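Local coordinates for protein lantibiotic dehydratase (Microbispora corallina, PDB 5EHK) that probably dehydrates serine and threonine residues in the precursor peptide of the lantibiotic NAI-107, in a tRNA-dependent reaction, at residues V613-L617 with E618-L622; V841-R844 with A845-H849; A880-L883 with P884-A888. All coordinates share one frame; numbering follows the deposited sequence.

Contact 1: V613-L617 with E618-L622; sequences VGANL and ERLCL
Asn616 and Arg619 meet across the turn where the chain reverses, ND2 lying obliquely to the guanidinium, with the amide and guanidinium planes 78° apart. The amide of Asn616 does most of the work. Its CG sits between the backbone N and the carbonyl carbon (chi1 61°), which swings OD1 over the turn. There OD1 accepts two backbone N-H groups from opposite faces of its plane: Glu618 N at 2.8 Å from Asn616 OD1 and Arg619 N at 3.0 Å from the same oxygen. Two bonds on one oxygen should hold the amide's rotation and leave ND2 turned to a water. The water accepts from Asn616 ND2 at 3.1 Å and from Arg619 NH1, sits in plane at the guanidinium edge, and donates to Glu618 OE2. Both charged ends have further partners, since Arg619 makes a salt bridge to Glu630 and Glu618 one to Arg799.

Away from the turn the strands pair through Gly614 N and Cys621 O (3.0 Å), with Cys621 N returning to Gly614 O at 2.9 Å, and Asn616 N donating to Arg619 O at 3.1 Å closes the pairing. On the face carrying Val613, Ala615 and Leu620, the CD2 methyl of Leu620 meets both Ala615 CB (4.0 Å) and Val613 CG1 (4.1 Å). Helix 407-417 covers this face through Phe413. The whole is an antiparallel beta hairpin joined by residues 616-619, with an Asx turn at Asn616 in which OD1 receives Glu618 N.

Contact 2: V841-R844 with A845-H849; sequences VLVR and AGIEH
Arg844, whose backbone O receives the N-H of Glu848 one turn on, carries a flat guanidinium that doubles back along the helix, with Val841 N over one face, 4.1 Å above the plane and displaced toward the rim. The bend at chi3 (-81°) produces this return. The second flat group, the imidazole of His849, has Ala845 O at its edge and in the ring plane. Its NE2 is hydrogen-bonded to Glu885 OE1 of helix 875-895.

Between these groups the backbone keeps regular helical bonding: the N-H groups of residues 845 to 848 each reach the carbonyl four residues earlier, as in Gly846 N to Leu842 O at 3.0 Å. Past them the pattern slackens, and His849 N makes only weak bonds to Ala845 O and Gly846 O.

Among the aliphatic side chains, Val843 and Ile847 meet across one turn. Their branches approach at a slant, and CD1 of Ile847 touches Val843 CG1 at 3.7 Å and also comes near Val843 O. Having CG1 anti to its backbone N (chi1 166°) turns that methyl of Val843 down the helix to meet the isoleucine. Leu842 and Val841 instead pack against helix 875-895, on Ile886 and Trp893.

One side of the helix is thus apolar, while polar groups gather near Glu848 and His849. There NE2 can donate to Glu885 OE1, and the nearby carboxylates of Glu848 and Glu885 may share a proton, though the resolution does not settle it.

Contact 3: A880-L883 with P884-A888; sequences AGLL and PEIGA
Leu882 and Ile886, one turn apart, are joined by both backbone and side chain. Ile886 N donates to Leu882 O at 3.0 Å in an almost straight bond (173° at the hydrogen), the nitrogen lying nearly on the line of the carbonyl. The next pair continues in the same sense, Gly887 N giving its hydrogen to Leu883 O at 2.8 Å, and Ala888 N then bonds to Pro884 O.

Before these, the pattern is interrupted. Pro884 N carries no hydrogen, which denies Ala880 O the donor expected four residues on; the ring's CG instead lies 3.8 Å from Ala880 O. Its CD likewise faces Gly881 O at 3.4 Å, while Glu885 N is 3.7 Å from Gly881 O, long for a hydrogen bond. A wider, pi-type turn at 880-882 precedes the proline, and the helix kinks at residue 884. Glu885, its chain extended from a CG anti to the backbone N (chi1 174°), carries its carboxylate clear of this helix, where His849 is the partner of OE1.

The apolar side chains cross at a slant. CD1 of Leu882 meets Ile886 CG1 at 3.7 Å, and Ile886 CD1 lies against Leu882 CG at the same separation. Leu883 leaves on another side of the helix, its CB beside the ring of Pro884.

In the fold, Leu882 and Ile886 form the buried side of helix 875-895. They rest on Leu820 and Leu822 of strand 819-824 and on Phe871 of strand 864-872, and Leu882 also touches Ala845 of helix 839-848. Leu883 and Ala880 turn instead to the second subunit, packing on its Trp879 and Ala880.

How the contacts relate
Contact 1 is a buried beta hairpin in the N-terminal part of the dehydratase, while contacts 2 and 3 are partly buried helical turns in the C-terminal part, their centres each about 44 Å from that of contact 1. The hairpin combines a polar turn and a water with charged ends that pair outside it, with Glu630 on the next strand and with Arg799. Contact 2 has regular backbone bonds, contact 3 has them interrupted at Pro884, and their helices, 839-848 and 875-895, also meet through the His849-Glu885 hydrogen bond, the two centres about 10 Å apart. Contact 2 lies toward the C-terminal part of its helix, whereas contact 3 reaches the second subunit.

Contact 1: V613-L617 with E618-L622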
loop_
_atom_site.group_PDB
_atom_site.type_symbol
_atom_site.label_atom_id
_atom_site.label_comp_id
_atom_site.label_asym_id
_atom_site.label_seq_id
_atom_site.Cartn_x
_atom_site.Cartn_y
_atom_site.Cartn_z
ATOM N N VAL A 613 4.222 -26.083 11.598
ATOM C CA VAL A 613 4.449 -24.689 11.933
ATOM C C VAL A 613 3.366 -24.247 12.926
ATOM O O VAL A 613 2.177 -24.502 12.707
ATOM C CB VAL A 613 4.436 -23.798 10.673
ATOM C CG1 VAL A 613 4.902 -22.390 11.004
ATOM C CG2 VAL A 613 5.305 -24.379 9.575
ATOM N N GLY A 614 3.790 -23.611 14.017
ATOM C CA GLY A 614 2.921 -23.113 15.067
ATOM C C GLY A 614 3.247 -21.628 15.212
ATOM O O GLY A 614 4.134 -21.111 14.530
ATOM N N ALA A 615 2.550 -20.929 16.098
ATOM C CA ALA A 615 2.757 -19.502 16.258
ATOM C C ALA A 615 2.399 -19.005 17.658
ATOM O O ALA A 615 1.521 -19.552 18.312
ATOM C CB ALA A 615 1.950 -18.765 15.236
ATOM N N ASN A 616 3.123 -17.996 18.133
ATOM C CA ASN A 616 2.686 -17.210 19.294
ATOM C C ASN A 616 2.644 -15.749 18.871
ATOM O O ASN A 616 2.852 -15.448 17.696
ATOM C CB ASN A 616 3.589 -17.426 20.523
ATOM C CG ASN A 616 5.040 -17.008 20.289
ATOM O OD1 ASN A 616 5.346 -16.095 19.515
ATOM N ND2 ASN A 616 5.948 -17.721 20.935
ATOM N N LEU A 617 2.415 -14.841 19.814
ATOM C CA LEU A 617 2.232 -13.440 19.454
ATOM C C LEU A 617 3.430 -12.837 18.735
ATOM O O LEU A 617 3.271 -11.912 17.941
ATOM C CB LEU A 617 1.841 -12.593 20.652
ATOM C CG LEU A 617 0.394 -12.847 21.062
ATOM C CD1 LEU A 617 0.298 -13.977 22.082
ATOM C CD2 LEU A 617 -0.246 -11.591 21.597
ATOM N N GLU A 618 4.611 -13.398 18.965
ATOM C CA GLU A 618 5.845 -12.820 18.450
ATOM C C GLU A 618 6.423 -13.459 17.177
ATOM O O GLU A 618 6.884 -12.747 16.290
ATOM C CB GLU A 618 6.893 -12.859 19.560
ATOM C CG GLU A 618 8.339 -13.019 19.085
ATOM C CD GLU A 618 9.323 -13.024 20.255
ATOM O OE1 GLU A 618 9.768 -11.915 20.659
ATOM O OE2 GLU A 618 9.626 -14.130 20.778
ATOM N N ARG A 619 6.369 -14.786 17.066
ATOM C CA ARG A 619 7.072 -15.500 15.992
ATOM C C ARG A 619 6.276 -16.691 15.454
ATOM O O ARG A 619 5.377 -17.210 16.121
ATOM C CB ARG A 619 8.433 -16.000 16.507
ATOM C CG ARG A 619 8.320 -16.653 17.875
ATOM C CD ARG A 619 9.644 -17.044 18.485
ATOM N NE ARG A 619 9.827 -18.488 18.417
ATOM C CZ ARG A 619 9.650 -19.320 19.437
ATOM N NH1 ARG A 619 9.298 -18.851 20.624
ATOM N NH2 ARG A 619 9.830 -20.623 19.265
ATOM N N LEU A 620 6.609 -17.112 14.240
ATOM C CA LEU A 620 6.230 -18.416 13.751
ATOM C C LEU A 620 7.263 -19.356 14.283
ATOM O O LEU A 620 8.341 -18.924 14.650
ATOM C CB LEU A 620 6.301 -18.435 12.232
ATOM C CG LEU A 620 5.164 -17.714 11.524
ATOM C CD1 LEU A 620 5.475 -17.592 10.031
ATOM C CD2 LEU A 620 3.897 -18.504 11.775
ATOM N N CYS A 621 6.975 -20.646 14.316
ATOM C CA CYS A 621 8.033 -21.605 14.687
ATOM C C CYS A 621 7.873 -23.000 14.149
ATOM O O CYS A 621 6.768 -23.540 14.108
ATOM C CB CYS A 621 8.203 -21.676 16.190
ATOM S SG CYS A 621 6.665 -21.853 16.974
ATOM N N LEU A 622 9.001 -23.565 13.740
ATOM C CA LEU A 622 9.061 -24.905 13.164
ATOM C C LEU A 622 9.022 -25.966 14.266
ATOM O O LEU A 622 9.703 -25.833 15.275
ATOM C CB LEU A 622 10.360 -25.044 12.391
ATOM C CG LEU A 622 10.451 -26.267 11.519
ATOM C CD1 LEU A 622 9.297 -26.238 10.522
ATOM C CD2 LEU A 622 11.760 -26.161 10.839
HETATM O O HOH W 1 8.733 -16.759 22.014
#

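Contact 2: V841-R844 with A845-H849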
loop_
_atom_site.group_PDB
_atom_site.type_symbol
_atom_site.label_atom_id
_atom_site.label_comp_id
_atom_site.label_asym_id
_atom_site.label_seq_id
_atom_site.Cartn_x
_atom_site.Cartn_y
_atom_site.Cartn_z
ATOM N N VAL A 841 -37.567 -9.567 10.198
ATOM C CA VAL A 841 -38.338 -10.230 9.154
ATOM C C VAL A 841 -37.696 -11.561 8.756
ATOM O O VAL A 841 -38.368 -12.544 8.535
ATOM C CB VAL A 841 -38.544 -9.327 7.944
ATOM C CG1 VAL A 841 -39.202 -10.086 6.819
ATOM C CG2 VAL A 841 -39.382 -8.141 8.337
ATOM N N LEU A 842 -36.381 -11.593 8.693
ATOM C CA LEU A 842 -35.673 -12.808 8.321
ATOM C C LEU A 842 -35.834 -13.886 9.386
ATOM O O LEU A 842 -35.926 -15.073 9.074
ATOM C CB LEU A 842 -34.185 -12.492 8.110
ATOM C CG LEU A 842 -33.868 -11.637 6.881
ATOM C CD1 LEU A 842 -32.391 -11.328 6.815
ATOM C CD2 LEU A 842 -34.290 -12.380 5.642
ATOM N N VAL A 843 -35.874 -13.468 10.650
ATOM C CA VAL A 843 -35.928 -14.419 11.741
ATOM C C VAL A 843 -37.317 -15.053 11.806
ATOM O O VAL A 843 -37.461 -16.264 12.060
ATOM C CB VAL A 843 -35.541 -13.769 13.077
ATOM C CG1 VAL A 843 -35.937 -14.667 14.265
ATOM C CG2 VAL A 843 -34.026 -13.421 13.091
ATOM N N ARG A 844 -38.337 -14.243 11.545
ATOM C CA ARG A 844 -39.696 -14.752 11.489
ATOM C C ARG A 844 -39.870 -15.754 10.363
ATOM O O ARG A 844 -40.595 -16.741 10.507
ATOM C CB ARG A 844 -40.718 -13.624 11.347
ATOM C CG ARG A 844 -40.952 -12.838 12.615
ATOM C CD ARG A 844 -42.162 -11.912 12.511
ATOM N NE ARG A 844 -41.913 -10.642 11.818
ATOM C CZ ARG A 844 -41.441 -9.542 12.411
ATOM N NH1 ARG A 844 -41.136 -9.549 13.707
ATOM N NH2 ARG A 844 -41.266 -8.433 11.708
ATOM N N ALA A 845 -39.224 -15.505 9.235
ATOM C CA ALA A 845 -39.333 -16.431 8.126
ATOM C C ALA A 845 -38.648 -17.741 8.462
ATOM O O ALA A 845 -39.196 -18.811 8.225
ATOM C CB ALA A 845 -38.757 -15.835 6.857
ATOM N N GLY A 846 -37.465 -17.653 9.047
ATOM C CA GLY A 846 -36.712 -18.845 9.397
ATOM C C GLY A 846 -37.450 -19.759 10.357
ATOM O O GLY A 846 -37.372 -20.985 10.265
ATOM N N ILE A 847 -38.150 -19.144 11.298
ATOM C CA ILE A 847 -38.934 -19.877 12.267
ATOM C C ILE A 847 -40.085 -20.641 11.613
ATOM O O ILE A 847 -40.187 -21.856 11.781
ATOM C CB ILE A 847 -39.372 -18.952 13.438
ATOM C CG1 ILE A 847 -38.223 -18.860 14.453
ATOM C CG2 ILE A 847 -40.660 -19.449 14.106
ATOM C CD1 ILE A 847 -38.150 -17.536 15.166
ATOM N N GLU A 848 -40.912 -19.964 10.820
ATOM C CA GLU A 848 -42.030 -20.652 10.179
ATOM C C GLU A 848 -41.568 -21.710 9.162
ATOM O O GLU A 848 -42.403 -22.423 8.584
ATOM C CB GLU A 848 -42.978 -19.685 9.460
ATOM C CG GLU A 848 -42.552 -19.385 7.997
ATOM C CD GLU A 848 -43.623 -18.672 7.157
ATOM O OE1 GLU A 848 -44.704 -18.323 7.700
ATOM O OE2 GLU A 848 -43.385 -18.499 5.937
ATOM N N HIS A 849 -40.264 -21.814 8.925
ATOM C CA HIS A 849 -39.763 -22.875 8.052
ATOM C C HIS A 849 -38.946 -23.863 8.875
ATOM O O HIS A 849 -38.202 -24.694 8.344
ATOM C CB HIS A 849 -38.921 -22.310 6.922
ATOM C CG HIS A 849 -39.725 -21.663 5.848
ATOM N ND1 HIS A 849 -40.093 -22.321 4.701
ATOM C CD2 HIS A 849 -40.217 -20.406 5.740
ATOM C CE1 HIS A 849 -40.790 -21.502 3.934
ATOM N NE2 HIS A 849 -40.882 -20.335 4.542
#

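Contact 3: A880-L883 with P884-A888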
loop_
_atom_site.group_PDB
_atom_site.type_symbol
_atom_site.label_atom_id
_atom_site.label_comp_id
_atom_site.label_asym_id
_atom_site.label_seq_id
_atom_site.Cartn_x
_atom_site.Cartn_y
_atom_site.Cartn_z
ATOM N N ALA A 880 -35.404 -25.211 0.086
ATOM C CA ALA A 880 -36.487 -25.145 -0.890
ATOM C C ALA A 880 -37.640 -24.284 -0.395
ATOM O O ALA A 880 -38.485 -23.832 -1.176
ATOM C CB ALA A 880 -36.970 -26.529 -1.249
ATOM N N GLY A 881 -37.658 -24.043 0.910
ATOM C CA GLY A 881 -38.720 -23.267 1.519
ATOM C C GLY A 881 -38.245 -21.907 1.977
ATOM O O GLY A 881 -38.717 -20.884 1.478
ATOM N N LEU A 882 -37.299 -21.902 2.913
ATOM C CA LEU A 882 -36.806 -20.671 3.513
ATOM C C LEU A 882 -36.028 -19.817 2.542
ATOM O O LEU A 882 -36.270 -18.620 2.451
ATOM C CB LEU A 882 -35.932 -20.956 4.725
ATOM C CG LEU A 882 -35.266 -19.707 5.306
ATOM C CD1 LEU A 882 -36.332 -18.716 5.765
ATOM C CD2 LEU A 882 -34.354 -20.093 6.471
ATOM N N LEU A 883 -35.091 -20.421 1.821
ATOM C CA LEU A 883 -34.219 -19.638 0.947
ATOM C C LEU A 883 -34.941 -18.749 -0.062
ATOM O O LEU A 883 -34.589 -17.580 -0.203
ATOM C CB LEU A 883 -33.218 -20.519 0.217
ATOM C CG LEU A 883 -32.324 -19.681 -0.681
ATOM C CD1 LEU A 883 -31.448 -18.786 0.181
ATOM C CD2 LEU A 883 -31.486 -20.622 -1.474
ATOM N N PRO A 884 -35.965 -19.281 -0.745
ATOM C CA PRO A 884 -36.599 -18.394 -1.720
ATOM C C PRO A 884 -37.481 -17.328 -1.085
ATOM O O PRO A 884 -37.666 -16.271 -1.696
ATOM C CB PRO A 884 -37.440 -19.355 -2.562
ATOM C CG PRO A 884 -36.810 -20.687 -2.354
ATOM C CD PRO A 884 -36.383 -20.680 -0.939
ATOM N N GLU A 885 -38.001 -17.563 0.112
ATOM C CA GLU A 885 -38.763 -16.505 0.764
ATOM C C GLU A 885 -37.806 -15.373 1.129
ATOM O O GLU A 885 -38.066 -14.207 0.836
ATOM C CB GLU A 885 -39.518 -17.025 1.991
ATOM C CG GLU A 885 -40.211 -15.918 2.773
ATOM C CD GLU A 885 -41.175 -16.419 3.850
ATOM O OE1 GLU A 885 -41.319 -17.660 4.013
ATOM O OE2 GLU A 885 -41.763 -15.552 4.552
ATOM N N ILE A 886 -36.705 -15.757 1.766
ATOM C CA ILE A 886 -35.600 -14.889 2.108
ATOM C C ILE A 886 -35.067 -14.101 0.900
ATOM O O ILE A 886 -34.867 -12.874 0.979
ATOM C CB ILE A 886 -34.454 -15.730 2.699
ATOM C CG1 ILE A 886 -34.618 -15.848 4.208
ATOM C CG2 ILE A 886 -33.121 -15.072 2.493
ATOM C CD1 ILE A 886 -33.401 -16.491 4.898
ATOM N N GLY A 887 -34.832 -14.794 -0.206
ATOM C CA GLY A 887 -34.264 -14.153 -1.372
ATOM C C GLY A 887 -35.160 -13.082 -1.966
ATOM O O GLY A 887 -34.696 -12.027 -2.388
ATOM N N ALA A 888 -36.447 -13.362 -2.046
ATOM C CA ALA A 888 -37.360 -12.370 -2.580
ATOM C C ALA A 888 -37.333 -11.103 -1.709
ATOM O O ALA A 888 -37.345 -9.988 -2.228
ATOM C CB ALA A 888 -38.774 -12.933 -2.698
#